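Cellulose 1,4-beta-cellobiosidase (Thermobifida fusca, PDB 4JJJ) probably hydrolyses cellulose to release cellobiose, this chain being its family 48 glycoside hydrolase module. Local coordinates at residues Ala222-Ala227 and Gln324-Val329; Leu330-Leu335 and Thr354-Gln359; Phe53-Trp58 and Gln418-Glu423; Leu297-Ser302 and Gln403-Asp408. The protein carries 1 engineered substitution. One frame throughout, in Å; residues are numbered along the deposited sequence.

Interaction 1 of 4, residues Ala222-Ala227 and Gln324-Val329; sequences APNADA and QGYQNV. Engineered in segment 222-227: Asn224 (natural residue Asp).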
# COMPACT_ATOMS: atom_id res chain seq x y z
N ALA A 222 6.03 -0.24 -1.30
CA ALA A 222 4.66 -0.53 -0.81
C ALA A 222 4.28 -1.90 -1.40
O ALA A 222 3.79 -1.98 -2.52
CB ALA A 222 3.73 0.59 -1.31
N PRO A 223 4.50 -2.97 -0.66
CA PRO A 223 4.34 -4.33 -1.22
C PRO A 223 2.91 -4.62 -1.66
O PRO A 223 2.70 -5.42 -2.58
CB PRO A 223 4.79 -5.24 -0.05
CG PRO A 223 5.77 -4.37 0.70
CD PRO A 223 5.20 -2.95 0.61
N ASN A 224 1.94 -4.01 -1.06
CA ASN A 224 0.54 -4.15 -1.52
C ASN A 224 0.45 -3.78 -3.01
O ASN A 224 -0.22 -4.46 -3.80
CB ASN A 224 -0.42 -3.27 -0.72
CG ASN A 224 -1.88 -3.70 -0.78
OD1 ASN A 224 -2.26 -4.74 -1.14
ND2 ASN A 224 -2.69 -2.78 -0.27
N ALA A 225 1.16 -2.69 -3.39
CA ALA A 225 1.18 -2.17 -4.78
C ALA A 225 2.04 -3.02 -5.70
O ALA A 225 1.53 -3.32 -6.79
CB ALA A 225 1.60 -0.70 -4.80
N ASP A 226 3.25 -3.40 -5.30
CA ASP A 226 4.08 -4.16 -6.24
C ASP A 226 3.46 -5.55 -6.44
O ASP A 226 3.45 -6.02 -7.55
CB ASP A 226 5.57 -4.23 -5.77
CG ASP A 226 6.31 -2.98 -6.02
OD1 ASP A 226 5.76 -1.89 -5.90
OD2 ASP A 226 7.52 -3.04 -6.20
N ALA A 227 2.81 -6.11 -5.44
CA ALA A 227 2.16 -7.42 -5.61
C ALA A 227 0.98 -7.24 -6.54
O ALA A 227 0.66 -8.09 -7.38
CB ALA A 227 1.69 -7.99 -4.26
N GLN A 324 -3.25 -8.46 6.86
CA GLN A 324 -4.06 -9.29 5.98
C GLN A 324 -4.40 -8.59 4.66
O GLN A 324 -4.51 -9.18 3.57
CB GLN A 324 -5.39 -9.69 6.65
CG GLN A 324 -6.34 -8.56 7.08
CD GLN A 324 -7.35 -8.16 6.05
OE1 GLN A 324 -7.61 -8.90 5.10
NE2 GLN A 324 -7.92 -6.95 6.20
N GLY A 325 -4.63 -7.31 4.73
CA GLY A 325 -5.06 -6.50 3.56
C GLY A 325 -4.05 -6.40 2.49
O GLY A 325 -4.44 -6.01 1.32
N TYR A 326 -2.79 -6.68 2.78
CA TYR A 326 -1.68 -6.66 1.81
C TYR A 326 -1.51 -7.97 1.08
O TYR A 326 -0.87 -8.05 0.07
CB TYR A 326 -0.33 -6.26 2.43
CG TYR A 326 -0.19 -4.79 2.73
CD1 TYR A 326 -1.23 -3.98 3.13
CD2 TYR A 326 1.11 -4.28 2.72
CE1 TYR A 326 -1.01 -2.66 3.41
CE2 TYR A 326 1.35 -2.93 2.97
CZ TYR A 326 0.32 -2.14 3.30
OH TYR A 326 0.55 -0.80 3.52
N GLN A 327 -2.00 -9.07 1.68
CA GLN A 327 -1.62 -10.35 1.11
C GLN A 327 -2.21 -10.54 -0.27
O GLN A 327 -3.30 -10.01 -0.54
CB GLN A 327 -1.99 -11.53 2.02
CG GLN A 327 -1.57 -11.36 3.50
CD GLN A 327 -0.08 -10.99 3.61
OE1 GLN A 327 0.22 -9.87 4.18
NE2 GLN A 327 0.76 -11.67 3.04
N ASN A 328 -1.53 -11.32 -1.08
CA ASN A 328 -1.97 -11.44 -2.46
C ASN A 328 -1.70 -12.84 -2.91
O ASN A 328 -0.67 -13.14 -3.52
CB ASN A 328 -1.28 -10.41 -3.36
CG ASN A 328 -2.01 -10.23 -4.65
OD1 ASN A 328 -2.50 -11.18 -5.24
ND2 ASN A 328 -2.13 -8.97 -5.10
N VAL A 329 -2.71 -13.66 -2.62
CA VAL A 329 -2.53 -15.07 -2.90
C VAL A 329 -2.55 -15.32 -4.42
O VAL A 329 -2.04 -16.37 -4.89
CB VAL A 329 -3.58 -15.89 -2.20
CG1 VAL A 329 -3.33 -15.79 -0.69
CG2 VAL A 329 -5.01 -15.62 -2.63
O HOH W 1 -1.29 -6.95 -3.03
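Asn224, an engineered residue that replaces the natural Asp, lies across the ring of Tyr326, and its side chain can be followed outward over that surface. CB sits above the middle of the ring, 3.8 Å from its centroid and 11° off the normal, a CH-pi contact. From there chi1 of -160° sets CG anti to the backbone N and out over the CD1 side of the ring. The amide plane is only 10° from the ring plane, so the two flat groups are stacked. At the tip the branches part: ND2 carries on beyond the CD1-CE1 rim, 3.9 Å from Tyr326 CD1, while OD1 turns toward Tyr326 CA at 3.6 Å. OD1 also has a weak hydrogen bond to Arg424 of helix 416-432, whose guanidinium binds the carbonyl O of Gly325 as well.

One turn on, Ala227 CB packs on Asn328 CB at 3.9 Å. A water bridges Asn224 and Asn328: it donates to Asn224 O (2.8 Å) and accepts from Asn328 ND2 (3.0 Å), tying the first turn of the helix to the loop. The other end of the Asn328 amide, OD1, caps Ala331 N at the start of helix 329-337. Glu51, the predicted proton donor, is near Asn224, and Tyr326 touches a bound glucose. The arrangement is consistent with the catalytic end of an (alpha/alpha)6 barrel, with the predicted nucleophile position in the first turn of helix 223-242 beside the sugar site.

Interaction 2 of 4, residues Leu330-Leu335 and Thr354-Gln359; sequences LAAYAL and TSFDRQ. With ZN (zinc ion), chain T.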
# COMPACT_ATOMS: atom_id res chain seq x y z
N LEU A 330 -3.14 -14.42 -5.18
CA LEU A 330 -3.15 -14.56 -6.64
C LEU A 330 -1.80 -14.25 -7.20
O LEU A 330 -1.28 -15.07 -7.99
CB LEU A 330 -4.25 -13.60 -7.22
CG LEU A 330 -4.62 -13.66 -8.69
CD1 LEU A 330 -3.42 -13.32 -9.59
CD2 LEU A 330 -5.17 -15.03 -9.09
N ALA A 331 -1.17 -13.19 -6.80
CA ALA A 331 0.22 -12.91 -7.15
C ALA A 331 1.15 -14.06 -6.73
O ALA A 331 2.07 -14.39 -7.50
CB ALA A 331 0.67 -11.59 -6.61
N ALA A 332 0.95 -14.59 -5.52
CA ALA A 332 1.82 -15.69 -5.02
C ALA A 332 1.66 -16.97 -5.85
O ALA A 332 2.67 -17.62 -6.20
CB ALA A 332 1.62 -15.93 -3.56
N TYR A 333 0.41 -17.22 -6.24
CA TYR A 333 0.13 -18.37 -7.12
C TYR A 333 0.86 -18.11 -8.41
O TYR A 333 1.51 -19.05 -8.96
CB TYR A 333 -1.40 -18.41 -7.37
CG TYR A 333 -1.73 -19.28 -8.58
CD1 TYR A 333 -1.71 -20.63 -8.44
CD2 TYR A 333 -2.13 -18.72 -9.73
CE1 TYR A 333 -2.08 -21.44 -9.53
CE2 TYR A 333 -2.40 -19.51 -10.83
CZ TYR A 333 -2.34 -20.84 -10.67
OH TYR A 333 -2.69 -21.66 -11.78
N ALA A 334 0.73 -16.93 -9.00
CA ALA A 334 1.33 -16.61 -10.33
C ALA A 334 2.83 -16.79 -10.27
O ALA A 334 3.42 -17.43 -11.20
CB ALA A 334 0.95 -15.24 -10.85
N LEU A 335 3.45 -16.18 -9.31
CA LEU A 335 4.94 -16.17 -9.21
C LEU A 335 5.49 -17.57 -8.94
O LEU A 335 6.62 -17.90 -9.36
CB LEU A 335 5.44 -15.18 -8.19
CG LEU A 335 5.26 -13.72 -8.53
CD1 LEU A 335 5.35 -12.89 -7.26
CD2 LEU A 335 6.31 -13.25 -9.57
N THR A 354 6.50 -21.10 -1.04
CA THR A 354 6.36 -21.09 0.44
C THR A 354 5.42 -19.97 0.87
O THR A 354 4.54 -20.21 1.67
CB THR A 354 7.72 -20.94 1.07
OG1 THR A 354 8.57 -22.00 0.63
CG2 THR A 354 7.62 -20.95 2.54
N SER A 355 5.61 -18.83 0.29
CA SER A 355 4.71 -17.66 0.59
C SER A 355 3.24 -17.89 0.22
O SER A 355 2.35 -17.49 0.97
CB SER A 355 5.22 -16.36 -0.09
OG SER A 355 4.50 -15.21 0.34
N PHE A 356 2.98 -18.50 -0.95
CA PHE A 356 1.62 -18.82 -1.37
C PHE A 356 0.91 -19.59 -0.25
O PHE A 356 -0.21 -19.26 0.19
CB PHE A 356 1.67 -19.55 -2.68
CG PHE A 356 0.34 -20.03 -3.22
CD1 PHE A 356 -0.75 -19.20 -3.27
CD2 PHE A 356 0.18 -21.29 -3.77
CE1 PHE A 356 -1.96 -19.61 -3.79
CE2 PHE A 356 -1.00 -21.72 -4.32
CZ PHE A 356 -2.09 -20.88 -4.33
N ASP A 357 1.53 -20.68 0.17
CA ASP A 357 1.02 -21.51 1.26
C ASP A 357 0.88 -20.72 2.58
O ASP A 357 -0.20 -20.73 3.21
CB ASP A 357 1.94 -22.70 1.48
CG ASP A 357 1.65 -23.48 2.74
OD1 ASP A 357 0.49 -23.90 2.84
OD2 ASP A 357 2.58 -23.57 3.63
N ARG A 358 1.96 -20.04 2.97
CA ARG A 358 1.99 -19.33 4.22
C ARG A 358 0.88 -18.20 4.29
O ARG A 358 0.20 -18.02 5.30
CB ARG A 358 3.32 -18.68 4.49
CG ARG A 358 3.52 -18.23 5.93
CD ARG A 358 3.67 -19.36 6.91
NE ARG A 358 4.78 -20.26 6.70
CZ ARG A 358 6.01 -20.01 7.19
NH1 ARG A 358 6.32 -18.91 7.82
NH2 ARG A 358 6.97 -20.89 7.05
N GLN A 359 0.70 -17.52 3.16
CA GLN A 359 -0.30 -16.44 3.13
C GLN A 359 -1.69 -17.04 3.32
O GLN A 359 -2.50 -16.47 4.06
CB GLN A 359 -0.22 -15.69 1.82
CG GLN A 359 1.01 -14.80 1.65
CD GLN A 359 0.93 -13.93 0.41
OE1 GLN A 359 -0.11 -13.41 0.02
NE2 GLN A 359 2.06 -13.89 -0.28
ZN ZN T . 0.19 -24.88 4.56
O HOH W 2 1.32 -26.59 4.69
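With chi1 of 177°, Phe356 extends its ring away from its own backbone N and along the flank of helix 330-335, while Tyr333, its CG likewise anti to N, sends its ring out in the same direction. The two side chains therefore run side by side, their planes 58° apart. What meets the Phe356 ring is the base of Tyr333: its CB stands over the face, 4.2 Å from the centroid, as a CH-pi contact. Next to it, Ala332 CB presses on Phe356 CA at 3.6 Å, a small residue at the point where the helix axes come within 8.5 Å, consistent with their close approach. Gln359 NE2 borders the same alanine and donates an N-H, in the amide plane and nearly straight, to Ser355 OG (2.8 Å), one turn back. An alanine in place of Phe356 would probably leave Tyr333 CB without its aromatic cover and open a gap between the helices, also costing Arg436 its cation-pi partner. Asp357 points away from this interface, and in one of its two modelled conformers OD1 binds a zinc ion at 2.0 Å, together with Glu361 and a water. The pairing is a nearly antiparallel helix packing, at 153° between directions, of successive helices 329-337 and 348-365, as expected in the alpha-helical barrel of family 48.

Interaction 3 of 4, residues Phe53-Trp58 and Gln418-Glu423; sequences FSYYLW and QVWNME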
# COMPACT_ATOMS: atom_id res chain seq x y z
N PHE A 53 0.06 3.65 -9.60
CA PHE A 53 0.65 3.00 -10.78
C PHE A 53 0.22 1.57 -10.99
O PHE A 53 -0.12 1.21 -12.10
CB PHE A 53 2.21 3.11 -10.77
CG PHE A 53 2.77 4.36 -11.33
CD1 PHE A 53 3.00 4.47 -12.73
CD2 PHE A 53 3.16 5.43 -10.51
CE1 PHE A 53 3.56 5.61 -13.24
CE2 PHE A 53 3.66 6.57 -11.10
CZ PHE A 53 3.95 6.64 -12.39
N SER A 54 0.01 0.82 -9.89
CA SER A 54 -0.48 -0.55 -10.04
C SER A 54 -1.86 -0.58 -10.61
O SER A 54 -2.22 -1.45 -11.40
CB SER A 54 -0.34 -1.33 -8.74
OG SER A 54 -1.18 -0.90 -7.69
N TYR A 55 -2.71 0.40 -10.22
CA TYR A 55 -4.03 0.51 -10.76
C TYR A 55 -4.05 0.99 -12.23
O TYR A 55 -4.89 0.57 -13.00
CB TYR A 55 -4.92 1.41 -9.87
CG TYR A 55 -5.56 0.68 -8.74
CD1 TYR A 55 -6.82 0.08 -8.91
CD2 TYR A 55 -4.95 0.58 -7.49
CE1 TYR A 55 -7.40 -0.57 -7.86
CE2 TYR A 55 -5.55 -0.14 -6.42
CZ TYR A 55 -6.76 -0.68 -6.59
OH TYR A 55 -7.42 -1.34 -5.59
N TYR A 56 -3.08 1.82 -12.60
CA TYR A 56 -2.93 2.28 -13.98
C TYR A 56 -2.63 1.07 -14.85
O TYR A 56 -3.25 0.86 -15.89
CB TYR A 56 -1.85 3.33 -14.03
CG TYR A 56 -1.50 3.96 -15.37
CD1 TYR A 56 -2.33 3.88 -16.50
CD2 TYR A 56 -0.25 4.62 -15.49
CE1 TYR A 56 -1.92 4.48 -17.72
CE2 TYR A 56 0.17 5.19 -16.69
CZ TYR A 56 -0.68 5.04 -17.76
OH TYR A 56 -0.19 5.55 -19.00
N LEU A 57 -1.77 0.20 -14.38
CA LEU A 57 -1.49 -1.09 -15.08
C LEU A 57 -2.79 -1.82 -15.24
O LEU A 57 -3.12 -2.37 -16.32
CB LEU A 57 -0.50 -1.93 -14.38
CG LEU A 57 0.88 -1.34 -14.23
CD1 LEU A 57 1.75 -2.26 -13.39
CD2 LEU A 57 1.57 -1.09 -15.61
N TRP A 58 -3.55 -1.98 -14.12
CA TRP A 58 -4.76 -2.76 -14.14
C TRP A 58 -5.76 -2.26 -15.19
O TRP A 58 -6.39 -3.03 -15.96
CB TRP A 58 -5.44 -2.80 -12.77
CG TRP A 58 -6.26 -3.96 -12.45
CD1 TRP A 58 -6.72 -5.00 -13.24
CD2 TRP A 58 -6.72 -4.27 -11.11
NE1 TRP A 58 -7.42 -5.90 -12.48
CE2 TRP A 58 -7.46 -5.46 -11.17
CE3 TRP A 58 -6.59 -3.58 -9.88
CZ2 TRP A 58 -8.06 -6.05 -10.04
CZ3 TRP A 58 -7.19 -4.16 -8.72
CH2 TRP A 58 -7.89 -5.39 -8.82
N GLN A 418 -10.46 -5.51 3.73
CA GLN A 418 -11.19 -6.79 3.64
C GLN A 418 -11.39 -7.17 2.19
O GLN A 418 -11.05 -8.28 1.76
CB GLN A 418 -12.57 -6.77 4.25
CG GLN A 418 -12.64 -6.54 5.76
CD GLN A 418 -12.01 -7.63 6.52
OE1 GLN A 418 -12.37 -8.86 6.35
NE2 GLN A 418 -11.04 -7.29 7.37
N VAL A 419 -11.89 -6.21 1.38
CA VAL A 419 -12.18 -6.46 -0.06
C VAL A 419 -10.94 -6.47 -0.88
O VAL A 419 -10.88 -7.23 -1.88
CB VAL A 419 -13.30 -5.56 -0.55
CG1 VAL A 419 -14.64 -5.96 0.05
CG2 VAL A 419 -13.05 -4.09 -0.32
N TRP A 420 -9.96 -5.68 -0.59
CA TRP A 420 -8.72 -5.73 -1.39
C TRP A 420 -8.08 -7.14 -1.28
O TRP A 420 -7.68 -7.77 -2.30
CB TRP A 420 -7.77 -4.67 -1.02
CG TRP A 420 -8.04 -3.34 -1.57
CD1 TRP A 420 -8.92 -3.00 -2.52
CD2 TRP A 420 -7.27 -2.15 -1.30
NE1 TRP A 420 -8.81 -1.68 -2.81
CE2 TRP A 420 -7.78 -1.13 -2.11
CE3 TRP A 420 -6.19 -1.89 -0.45
CZ2 TRP A 420 -7.24 0.14 -2.13
CZ3 TRP A 420 -5.63 -0.60 -0.46
CH2 TRP A 420 -6.15 0.39 -1.29
N ASN A 421 -8.01 -7.68 -0.04
CA ASN A 421 -7.51 -9.04 0.14
C ASN A 421 -8.45 -10.08 -0.44
O ASN A 421 -8.05 -10.94 -1.27
CB ASN A 421 -7.24 -9.30 1.60
CG ASN A 421 -7.14 -10.77 1.89
OD1 ASN A 421 -6.43 -11.44 1.23
ND2 ASN A 421 -7.67 -11.17 3.05
N MET A 422 -9.71 -9.96 -0.10
CA MET A 422 -10.68 -10.98 -0.44
C MET A 422 -10.85 -11.11 -1.92
O MET A 422 -11.04 -12.21 -2.40
CB MET A 422 -12.04 -10.87 0.25
CG MET A 422 -12.78 -12.20 0.41
SD MET A 422 -11.89 -13.53 1.24
CE MET A 422 -11.45 -12.79 2.81
N GLU A 423 -10.81 -9.99 -2.63
CA GLU A 423 -10.92 -10.07 -4.14
C GLU A 423 -9.81 -10.96 -4.74
O GLU A 423 -10.08 -11.73 -5.66
CB GLU A 423 -10.83 -8.70 -4.79
CG GLU A 423 -11.28 -8.72 -6.24
CD GLU A 423 -11.11 -7.41 -6.93
OE1 GLU A 423 -11.57 -6.40 -6.35
OE2 GLU A 423 -10.56 -7.45 -8.02
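Helices 50-67 and 416-432 of the (alpha/alpha)6 barrel are bridged near the sugar site by long side chains alone: the nearest CA atoms, those of Tyr55 and Trp420, are 12.2 Å apart. Tyr55 reaches across with its hydroxyl, which comes to 3.1 Å from Trp420 NE1. The angle is too poor for a hydrogen bond. Both groups turn instead to Glu625 of helix 620-637, whose OE2 is hydrogen-bonded to the tyrosine OH and to the indole N-H alike, so that the carboxylate joins them from outside the pair. The indole nitrogen lies near the plane of the phenol ring, at its edge, and the hydroxyl also approaches Trp420 CE2 (3.5 Å).

A turn further along, Trp58 and Glu423 meet from opposite directions. Glu423, with CG anti to its N (chi1 -166°) and the chain extended beyond, brings OE2 to the rim of the Trp58 indole, near the ring plane and 3.5 Å from CH2. The carboxylate is turned 41° from the ring. OE2 has its charged partner in Lys507 of helix 499-516, with which it forms a salt bridge.

Trp420 also touches a bound glucose and lies beside Glu51, the predicted proton donor. Glu625 receives the polar ends of both Tyr55 and Trp420, and the buried Glu423 has Lys507, so the two helices are joined mainly through third residues. Glu625 is likely to fix the rotation of the indole that lines the sugar site, while the slightly positive C-H rim of Trp58 and the ammonium of Lys507 probably both stabilise the charge on Glu423.

Interaction 4 of 4, residues Leu297-Ser302 and Gln403-Asp408; sequences LSWYYS and QPVWND. With CA (calcium ion), chain E; BGC (beta-D-glucopyranose), chain D; BGC (beta-D-glucopyranose), chain B; BGC (beta-D-glucopyranose), chain C.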
# COMPACT_ATOMS: atom_id res chain seq x y z
N LEU A 297 3.65 -10.93 2.84
CA LEU A 297 3.84 -9.58 2.26
C LEU A 297 3.74 -8.57 3.40
O LEU A 297 2.62 -8.20 3.79
CB LEU A 297 2.89 -9.26 1.14
CG LEU A 297 3.19 -10.05 -0.13
CD1 LEU A 297 2.05 -9.99 -1.07
CD2 LEU A 297 4.34 -9.26 -0.88
N SER A 298 4.89 -8.20 3.98
CA SER A 298 4.91 -7.24 5.01
C SER A 298 4.64 -5.79 4.54
O SER A 298 4.42 -5.56 3.38
CB SER A 298 6.16 -7.32 5.81
OG SER A 298 7.23 -6.75 5.05
N TRP A 299 4.58 -4.90 5.53
CA TRP A 299 4.18 -3.53 5.24
C TRP A 299 5.13 -2.81 4.37
O TRP A 299 4.76 -1.91 3.64
CB TRP A 299 4.05 -2.78 6.55
CG TRP A 299 3.29 -1.47 6.51
CD1 TRP A 299 3.78 -0.22 6.44
CD2 TRP A 299 1.88 -1.33 6.66
NE1 TRP A 299 2.78 0.71 6.56
CE2 TRP A 299 1.59 0.04 6.71
CE3 TRP A 299 0.86 -2.25 6.84
CZ2 TRP A 299 0.27 0.49 6.88
CZ3 TRP A 299 -0.44 -1.80 6.93
CH2 TRP A 299 -0.74 -0.45 6.94
N TYR A 300 6.40 -3.18 4.36
CA TYR A 300 7.39 -2.48 3.51
C TYR A 300 8.71 -3.26 3.44
O TYR A 300 9.00 -4.16 4.18
CB TYR A 300 7.70 -0.99 3.95
CG TYR A 300 8.33 -0.90 5.35
CD1 TYR A 300 9.71 -0.85 5.53
CD2 TYR A 300 7.49 -0.90 6.51
CE1 TYR A 300 10.28 -0.79 6.81
CE2 TYR A 300 8.08 -0.80 7.79
CZ TYR A 300 9.43 -0.68 7.89
OH TYR A 300 10.03 -0.60 9.16
N TYR A 301 9.51 -2.88 2.45
CA TYR A 301 10.99 -3.01 2.55
C TYR A 301 11.55 -1.65 2.15
O TYR A 301 10.91 -0.82 1.52
CB TYR A 301 11.49 -4.19 1.72
CG TYR A 301 11.42 -4.10 0.20
CD1 TYR A 301 10.37 -4.67 -0.50
CD2 TYR A 301 12.43 -3.48 -0.55
CE1 TYR A 301 10.34 -4.62 -1.93
CE2 TYR A 301 12.39 -3.46 -1.92
CZ TYR A 301 11.37 -4.03 -2.61
OH TYR A 301 11.37 -4.07 -3.95
N SER A 302 12.80 -1.40 2.50
CA SER A 302 13.37 -0.07 2.25
C SER A 302 14.86 -0.26 2.05
O SER A 302 15.51 -1.22 2.50
CB SER A 302 13.06 0.81 3.48
OG SER A 302 13.58 2.09 3.43
N GLN A 403 -3.79 -4.38 14.95
CA GLN A 403 -3.57 -3.10 14.28
C GLN A 403 -2.13 -3.01 13.75
O GLN A 403 -1.33 -2.20 14.12
CB GLN A 403 -3.88 -1.89 15.20
CG GLN A 403 -3.21 -2.01 16.59
CD GLN A 403 -3.38 -0.79 17.44
OE1 GLN A 403 -3.91 0.28 17.01
NE2 GLN A 403 -2.71 -0.86 18.63
N PRO A 404 -1.77 -3.89 12.82
CA PRO A 404 -0.35 -3.87 12.36
C PRO A 404 0.13 -2.51 11.91
O PRO A 404 -0.55 -1.87 11.13
CB PRO A 404 -0.38 -4.88 11.19
CG PRO A 404 -1.54 -5.77 11.47
CD PRO A 404 -2.58 -4.87 12.03
N VAL A 405 1.29 -2.14 12.38
CA VAL A 405 2.02 -0.99 11.92
C VAL A 405 1.42 0.35 12.31
O VAL A 405 2.12 1.10 13.01
CB VAL A 405 2.40 -1.01 10.44
CG1 VAL A 405 3.30 0.14 10.13
CG2 VAL A 405 3.08 -2.36 10.08
N TRP A 406 0.28 0.71 11.77
CA TRP A 406 -0.36 2.03 12.04
C TRP A 406 -1.28 1.82 13.27
O TRP A 406 -2.10 0.87 13.32
CB TRP A 406 -1.28 2.47 10.91
CG TRP A 406 -0.69 3.12 9.72
CD1 TRP A 406 0.59 3.20 9.34
CD2 TRP A 406 -1.49 3.86 8.77
NE1 TRP A 406 0.64 3.95 8.14
CE2 TRP A 406 -0.62 4.37 7.80
CE3 TRP A 406 -2.80 4.15 8.70
CZ2 TRP A 406 -1.11 5.16 6.76
CZ3 TRP A 406 -3.29 4.98 7.63
CH2 TRP A 406 -2.44 5.43 6.72
N ASN A 407 -1.16 2.74 14.25
CA ASN A 407 -2.15 2.78 15.35
C ASN A 407 -2.97 4.08 15.43
O ASN A 407 -3.76 4.31 16.27
CB ASN A 407 -1.41 2.64 16.65
CG ASN A 407 -0.64 1.35 16.90
OD1 ASN A 407 0.09 1.26 17.97
ND2 ASN A 407 -0.77 0.37 16.07
N ASP A 408 -2.71 4.98 14.46
CA ASP A 408 -3.39 6.29 14.31
C ASP A 408 -3.77 6.52 12.87
O ASP A 408 -3.12 7.30 12.21
CB ASP A 408 -2.47 7.39 14.87
CG ASP A 408 -3.19 8.72 15.07
OD1 ASP A 408 -2.45 9.60 15.60
OD2 ASP A 408 -4.36 8.83 14.80
CA CA E . -0.70 10.40 16.79
C2 BGC D . 1.80 3.23 4.18
C3 BGC D . 3.01 3.92 4.82
C4 BGC D . 4.26 3.30 4.27
C5 BGC D . 4.36 3.32 2.77
C6 BGC D . 5.61 2.67 2.20
C1 BGC D . 2.02 3.20 2.69
O1 BGC D . 0.95 2.48 2.07
O2 BGC D . 0.54 3.86 4.51
O3 BGC D . 2.92 3.66 6.24
O4 BGC D . 5.29 4.26 4.72
O5 BGC D . 3.22 2.59 2.27
O6 BGC D . 5.69 1.30 2.71
C2 BGC B . 7.69 4.70 4.97
C3 BGC B . 8.92 4.13 5.57
C4 BGC B . 8.74 3.71 7.04
C5 BGC B . 7.46 2.84 7.09
C6 BGC B . 7.25 2.36 8.52
C1 BGC B . 6.53 3.73 5.18
O2 BGC B . 7.88 4.99 3.62
O3 BGC B . 9.91 5.07 5.39
O4 BGC B . 9.82 2.85 7.48
O5 BGC B . 6.31 3.49 6.56
O6 BGC B . 6.72 3.48 9.26
C2 BGC C . 11.73 2.41 8.78
C3 BGC C . 13.07 2.94 9.23
C4 BGC C . 13.88 3.51 8.08
C5 BGC C . 13.06 4.47 7.24
C6 BGC C . 13.69 4.94 5.99
C1 BGC C . 11.00 3.50 7.96
O2 BGC C . 10.92 1.96 9.86
O3 BGC C . 13.83 1.89 9.89
O4 BGC C . 14.98 4.25 8.71
O5 BGC C . 11.80 3.84 6.84
O6 BGC C . 12.90 5.91 5.33
O HOH W 3 -1.35 8.60 18.41
O HOH W 4 1.00 10.99 18.30
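Trp299 and Trp406 cross at about a right angle as side chains, with their ring planes at 56°, in an edge-to-face pair: the six-membered rim of Trp299 is directed at the face of Trp406, Trp299 CZ2 lying 3.7 Å from Trp406 CD1. This tilt brings both indole nitrogens to one sugar atom. O3 of the chain D glucose accepts from Trp299 NE1 at 3.0 Å, nearly straight at 171°, and from Trp406 NE1 at 3.0 Å, more bent at 152°. Val405 covers one face of Trp299, with CG1 over the five-membered ring, 3.7 Å from its centroid, and CG2 against CB and CG. Replacing Trp299 by an alanine would probably leave O3 with one of these two donors and take away the ring that Val405 and the face of Trp406 pack against. Tyr300 turns its ring to the next sugars: O4 of the chain B glucose lies over one face, and O2 of the chain C glucose donates to its OH at 2.8 Å. Asp408 instead binds a calcium ion through OD1, alongside Glu185, Glu560 and the carbonyl of Arg180. Trp299 stacks on Tyr326, and the two loops line the pocket of the bound glucan, one leading into strand 302-306, the other running from strand 398-401 toward helix 416-432, with strand 321-323 against Pro404 and Val405.

How the interactions relate
Interactions 1, 2 and 3 are buried, whereas interaction 4 is only partly so, being built of loops along the sugar-filled cleft. Helix 416-432 supplies one side of interaction 3 and, through Trp420 and Arg424, also touches interaction 1. Interactions 1 and 2 follow each other along the chain and are joined by a probable hydrogen bond from Asn328 N to Gln359 OE1. The chemistry of the four differs with distance from the sugar site: interaction 2, remote from it, is mainly apolar helix packing; interactions 1 and 3, nearer the predicted catalytic residues, mix aromatic rings with amides, carboxylates and water; interaction 4 directs indole N-H groups at glucose.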